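Local coordinates for subtilisin-like protein (Prochloron didemni, PDB 3ZXY) that is the subtilisin-like protease domain of PatA, which probably acts as a serine endopeptidase in the processing of patellamides, at residues A[178-191]-A[259-271]. The protein carries 1 engineered substitution. Sequence-based numbering, arbitrary orientation.
Sequences NWGSTYEQQGILAP and ARRCLAGRLNVSG
Arg261, in one of its two conformers, lays the aliphatic part of its side chain over one face of the Trp179 indole: CD stands 3.8 Å from the centroid of the five-membered ring, only 7° off its normal, a CH-pi contact. Arg260 CB approaches the six-membered ring obliquely, 3.9 Å from Trp179 CE3. With Trp179 CG set between its own backbone N and carbonyl carbon (chi1 51°), the indole is brought alongside Arg261, while Trp179 NE1 is hydrogen-bonded to the carbonyl of Gly148. Replacing Trp179 by alanine is likely to deprive the Arg261 methylenes of the surface they lie on and leave the Gly148 carbonyl without its indole donor. At the edge of the Tyr183 ring, in plane, lies Asn178 C.

Farther along, Leu263 packs its two branches in different directions. Its CD2 meets Tyr183 CB at 3.8 Å and also touches Trp179, whereas CD1 meets Leu189 CD2, the two leucines crossing at about a right angle. Three backbone hydrogen bonds join the segments alongside: Ala264 N donates to Gly187 O (2.8 Å), Leu189 N to Gly265 O (2.9 Å, nearly straight at 170°) and Leu267 N to Leu189 O (2.8 Å). Beyond them, Ile188 CD1 packs on Leu267 CD1 at 4.0 Å.

A type II' turn from Cys262, disulfide-bonded to Cys251, to Gly265 leads into a single beta bridge between Leu189 and Arg266. Strand 187-191 pairs on its other side with strand 162-167, as an outermost strand of the parallel sheet of the subtilisin-like alpha/beta fold.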
loop_
_atom_site.group_PDB
_atom_site.type_symbol
_atom_site.label_atom_id
_atom_site.label_comp_id
_atom_site.label_asym_id
_atom_site.label_seq_id
_atom_site.Cartn_x
_atom_site.Cartn_y
_atom_site.Cartn_z
ATOM N N ASN A 178 -0.476 -15.091 -2.806
ATOM C CA ASN A 178 -0.500 -15.500 -4.216
ATOM C C ASN A 178 0.814 -15.285 -4.941
ATOM O O ASN A 178 1.547 -14.353 -4.631
ATOM C CB ASN A 178 -1.608 -14.761 -4.961
ATOM C CG ASN A 178 -2.985 -15.193 -4.530
ATOM O OD1 ASN A 178 -3.178 -16.336 -4.149
ATOM N ND2 ASN A 178 -3.959 -14.287 -4.604
ATOM N N TRP A 179 1.071 -16.109 -5.949
ATOM C CA TRP A 179 2.378 -16.138 -6.613
ATOM C C TRP A 179 2.274 -16.369 -8.111
ATOM O O TRP A 179 3.137 -16.975 -8.725
ATOM C CB TRP A 179 3.264 -17.182 -5.925
ATOM C CG TRP A 179 2.636 -18.538 -5.777
ATOM C CD1 TRP A 179 1.713 -18.947 -4.815
ATOM C CD2 TRP A 179 2.875 -19.729 -6.595
ATOM N NE1 TRP A 179 1.383 -20.259 -4.991
ATOM C CE2 TRP A 179 2.047 -20.789 -6.037
ATOM C CE3 TRP A 179 3.678 -20.018 -7.697
ATOM C CZ2 TRP A 179 2.024 -22.061 -6.582
ATOM C CZ3 TRP A 179 3.656 -21.300 -8.223
ATOM C CH2 TRP A 179 2.854 -22.313 -7.667
ATOM N N GLY A 180 1.226 -15.824 -8.719
ATOM C CA GLY A 180 1.053 -15.910 -10.162
ATOM C C GLY A 180 2.192 -15.261 -10.935
ATOM O O GLY A 180 2.949 -14.461 -10.381
ATOM N N SER A 181 2.287 -15.587 -12.210
ATOM C CA SER A 181 3.506 -15.266 -13.006
ATOM C C SER A 181 3.865 -13.792 -13.007
ATOM O O SER A 181 5.024 -13.443 -12.900
ATOM C CB SER A 181 3.396 -15.750 -14.444
ATOM O OG SER A 181 2.279 -15.171 -15.077
ATOM N N THR A 182 2.873 -12.921 -13.124
ATOM C CA THR A 182 3.154 -11.485 -13.224
ATOM C C THR A 182 3.813 -10.949 -11.981
ATOM O O THR A 182 4.590 -9.991 -12.046
ATOM C CB THR A 182 1.857 -10.722 -13.530
ATOM O OG1 THR A 182 1.286 -11.300 -14.707
ATOM C CG2 THR A 182 2.118 -9.179 -13.724
ATOM N N TYR A 183 3.539 -11.582 -10.849
ATOM C CA TYR A 183 4.152 -11.172 -9.594
ATOM C C TYR A 183 5.642 -11.501 -9.526
ATOM O O TYR A 183 6.342 -10.929 -8.698
ATOM C CB TYR A 183 3.464 -11.855 -8.441
ATOM C CG TYR A 183 2.004 -11.533 -8.202
ATOM C CD1 TYR A 183 1.398 -10.389 -8.713
ATOM C CD2 TYR A 183 1.236 -12.362 -7.410
ATOM C CE1 TYR A 183 0.081 -10.106 -8.440
ATOM C CE2 TYR A 183 -0.089 -12.093 -7.134
ATOM C CZ TYR A 183 -0.669 -10.957 -7.639
ATOM O OH TYR A 183 -1.994 -10.658 -7.339
ATOM N N GLU A 184 6.139 -12.412 -10.348
ATOM C CA GLU A 184 7.577 -12.686 -10.370
ATOM C C GLU A 184 8.323 -11.470 -10.900
ATOM O O GLU A 184 9.513 -11.290 -10.598
ATOM C CB GLU A 184 7.861 -13.914 -11.226
ATOM C CG GLU A 184 9.231 -14.555 -11.052
ATOM C CD GLU A 184 9.410 -15.754 -11.983
ATOM O OE1 GLU A 184 8.546 -16.677 -11.957
ATOM O OE2 GLU A 184 10.421 -15.791 -12.731
ATOM N N GLN A 185 7.651 -10.653 -11.709
ATOM C CA GLN A 185 8.280 -9.472 -12.301
ATOM C C GLN A 185 8.011 -8.215 -11.503
ATOM O O GLN A 185 8.856 -7.316 -11.471
ATOM C CB GLN A 185 7.815 -9.235 -13.748
ATOM C CG GLN A 185 8.382 -10.238 -14.742
ATOM C CD GLN A 185 7.552 -11.509 -14.863
ATOM O OE1 GLN A 185 6.341 -11.459 -15.120
ATOM N NE2 GLN A 185 8.214 -12.661 -14.740
ATOM N N GLN A 186 6.826 -8.109 -10.902
ATOM C CA GLN A 186 6.442 -6.858 -10.251
ATOM C C GLN A 186 5.959 -6.992 -8.821
ATOM O O GLN A 186 5.383 -6.046 -8.266
ATOM C CB GLN A 186 5.433 -6.092 -11.107
ATOM C CG GLN A 186 4.042 -6.696 -11.193
ATOM C CD GLN A 186 3.165 -5.962 -12.189
ATOM O OE1 GLN A 186 3.616 -5.651 -13.297
ATOM N NE2 GLN A 186 1.922 -5.708 -11.820
ATOM N N GLY A 187 6.195 -8.147 -8.210
ATOM C CA GLY A 187 5.784 -8.363 -6.832
ATOM C C GLY A 187 6.972 -8.487 -5.894
ATOM O O GLY A 187 8.015 -9.003 -6.266
ATOM N N ILE A 188 6.785 -8.012 -4.667
ATOM C CA ILE A 188 7.762 -8.203 -3.617
ATOM C C ILE A 188 7.067 -8.702 -2.360
ATOM O O ILE A 188 5.888 -8.436 -2.158
ATOM C CB ILE A 188 8.601 -6.928 -3.328
ATOM C CG1 ILE A 188 7.739 -5.769 -2.881
ATOM C CG2 ILE A 188 9.487 -6.616 -4.533
ATOM C CD1 ILE A 188 8.636 -4.627 -2.395
ATOM N N LEU A 189 7.813 -9.411 -1.539
ATOM C CA LEU A 189 7.296 -9.879 -0.250
ATOM C C LEU A 189 7.596 -8.866 0.837
ATOM O O LEU A 189 8.727 -8.367 0.957
ATOM C CB LEU A 189 7.920 -11.224 0.145
ATOM C CG LEU A 189 7.653 -12.433 -0.750
ATOM C CD1 LEU A 189 8.434 -13.641 -0.243
ATOM C CD2 LEU A 189 6.151 -12.748 -0.807
ATOM N N ALA A 190 6.610 -8.604 1.684
ATOM C CA ALA A 190 6.822 -7.747 2.840
ATOM C C ALA A 190 6.205 -8.430 4.055
ATOM O O ALA A 190 5.426 -9.376 3.921
ATOM C CB ALA A 190 6.236 -6.351 2.612
ATOM N N PRO A 191 6.564 -7.987 5.268
ATOM C CA PRO A 191 6.038 -8.655 6.446
ATOM C C PRO A 191 4.521 -8.632 6.451
ATOM O O PRO A 191 3.928 -7.571 6.244
ATOM C CB PRO A 191 6.605 -7.820 7.603
ATOM C CG PRO A 191 7.846 -7.254 7.050
ATOM C CD PRO A 191 7.554 -6.951 5.611
ATOM N N ALA A 259 12.637 -19.980 -4.960
ATOM C CA ALA A 259 11.856 -20.319 -6.147
ATOM C C ALA A 259 10.687 -19.335 -6.320
ATOM O O ALA A 259 10.764 -18.191 -5.866
ATOM C CB ALA A 259 11.368 -21.770 -6.077
ATOM N N ARG A 260 9.608 -19.790 -6.960
ATOM C CA ARG A 260 8.532 -18.901 -7.450
ATOM C C ARG A 260 7.754 -18.093 -6.422
ATOM O O ARG A 260 7.259 -16.975 -6.711
ATOM C CB ARG A 260 7.545 -19.730 -8.254
ATOM C CG ARG A 260 8.113 -20.085 -9.592
ATOM C CD ARG A 260 7.406 -21.256 -10.204
ATOM N NE ARG A 260 8.287 -21.878 -11.165
ATOM C CZ ARG A 260 9.053 -22.938 -10.927
ATOM N NH1 ARG A 260 9.040 -23.551 -9.740
ATOM N NH2 ARG A 260 9.820 -23.402 -11.894
ATOM N N ARG A 261 7.636 -18.636 -5.222
ATOM C CA ARG A 261 6.851 -17.974 -4.208
ATOM C C ARG A 261 7.639 -16.840 -3.533
ATOM O O ARG A 261 7.113 -16.130 -2.716
ATOM C CB ARG A 261 6.306 -19.015 -3.236
ATOM C CG ARG A 261 5.591 -20.125 -3.998
ATOM C CD ARG A 261 4.663 -20.914 -3.113
ATOM N NE ARG A 261 5.315 -21.294 -1.874
ATOM C CZ ARG A 261 6.149 -22.314 -1.759
ATOM N NH1 ARG A 261 6.443 -23.065 -2.816
ATOM N NH2 ARG A 261 6.693 -22.583 -0.583
ATOM N N CYS A 262 8.892 -16.641 -3.949
ATOM C CA CYS A 262 9.662 -15.481 -3.502
ATOM C C CYS A 262 9.308 -14.186 -4.292
ATOM O O CYS A 262 9.704 -13.097 -3.905
ATOM C CB CYS A 262 11.150 -15.786 -3.626
ATOM S SG CYS A 262 12.172 -14.749 -2.565
ATOM N N LEU A 263 8.558 -14.338 -5.384
ATOM C CA LEU A 263 8.202 -13.228 -6.269
ATOM C C LEU A 263 9.491 -12.616 -6.798
ATOM O O LEU A 263 10.424 -13.376 -7.121
ATOM C CB LEU A 263 7.287 -12.226 -5.583
ATOM C CG LEU A 263 6.082 -12.825 -4.830
ATOM C CD1 LEU A 263 5.190 -11.701 -4.331
ATOM C CD2 LEU A 263 5.292 -13.823 -5.683
ATOM N N ALA A 264 9.577 -11.291 -6.911
ATOM C CA ALA A 264 10.842 -10.687 -7.310
ATOM C C ALA A 264 11.854 -10.693 -6.179
ATOM O O ALA A 264 13.041 -10.406 -6.408
ATOM C CB ALA A 264 10.622 -9.275 -7.816
ATOM N N GLY A 265 11.392 -10.983 -4.963
ATOM C CA GLY A 265 12.233 -11.015 -3.790
ATOM C C GLY A 265 11.604 -10.409 -2.561
ATOM O O GLY A 265 10.470 -9.925 -2.578
ATOM N N ARG A 266 12.366 -10.421 -1.475
ATOM C CA ARG A 266 11.953 -9.853 -0.217
ATOM C C ARG A 266 12.305 -8.374 -0.095
ATOM O O ARG A 266 13.425 -7.972 -0.463
ATOM C CB ARG A 266 12.665 -10.597 0.901
ATOM C CG ARG A 266 12.306 -12.066 0.960
ATOM C CD ARG A 266 13.083 -12.709 2.075
ATOM N NE ARG A 266 14.472 -12.949 1.697
ATOM C CZ ARG A 266 15.549 -12.620 2.415
ATOM N NH1 ARG A 266 15.452 -11.994 3.586
ATOM N NH2 ARG A 266 16.755 -12.940 1.953
ATOM N N LEU A 267 11.390 -7.589 0.462
ATOM C CA LEU A 267 11.610 -6.175 0.722
ATOM C C LEU A 267 12.934 -5.970 1.446
ATOM O O LEU A 267 13.217 -6.608 2.454
ATOM C CB LEU A 267 10.482 -5.621 1.581
ATOM C CG LEU A 267 10.577 -4.173 2.035
ATOM C CD1 LEU A 267 10.529 -3.221 0.855
ATOM C CD2 LEU A 267 9.430 -3.933 3.034
ATOM N N ASN A 268 13.741 -5.051 0.901
ATOM C CA ASN A 268 15.081 -4.792 1.406
ATOM C C ASN A 268 15.250 -3.279 1.523
ATOM O O ASN A 268 15.734 -2.631 0.592
ATOM C CB ASN A 268 16.101 -5.395 0.437
ATOM C CG ASN A 268 17.534 -5.117 0.837
ATOM O OD1 ASN A 268 17.798 -4.686 1.973
ATOM N ND2 ASN A 268 18.469 -5.364 -0.080
ATOM N N VAL A 269 14.865 -2.730 2.667
ATOM C CA VAL A 269 14.781 -1.289 2.834
ATOM C C VAL A 269 16.176 -0.669 2.801
ATOM O O VAL A 269 16.392 0.315 2.097
ATOM C CB VAL A 269 14.034 -0.883 4.109
ATOM C CG1 VAL A 269 13.911 0.639 4.167
ATOM C CG2 VAL A 269 12.633 -1.487 4.109
ATOM N N SER A 270 17.118 -1.273 3.515
ATOM C CA SER A 270 18.503 -0.743 3.505
ATOM C C SER A 270 19.096 -0.784 2.107
ATOM O O SER A 270 19.709 0.186 1.658
ATOM C CB SER A 270 19.391 -1.471 4.519
ATOM O OG SER A 270 19.436 -2.845 4.276
ATOM N N GLY A 271 18.874 -1.867 1.377
ATOM C CA GLY A 271 19.354 -1.973 0.013
ATOM C C GLY A 271 18.763 -0.935 -0.923
ATOM O O GLY A 271 19.461 -0.384 -1.792
#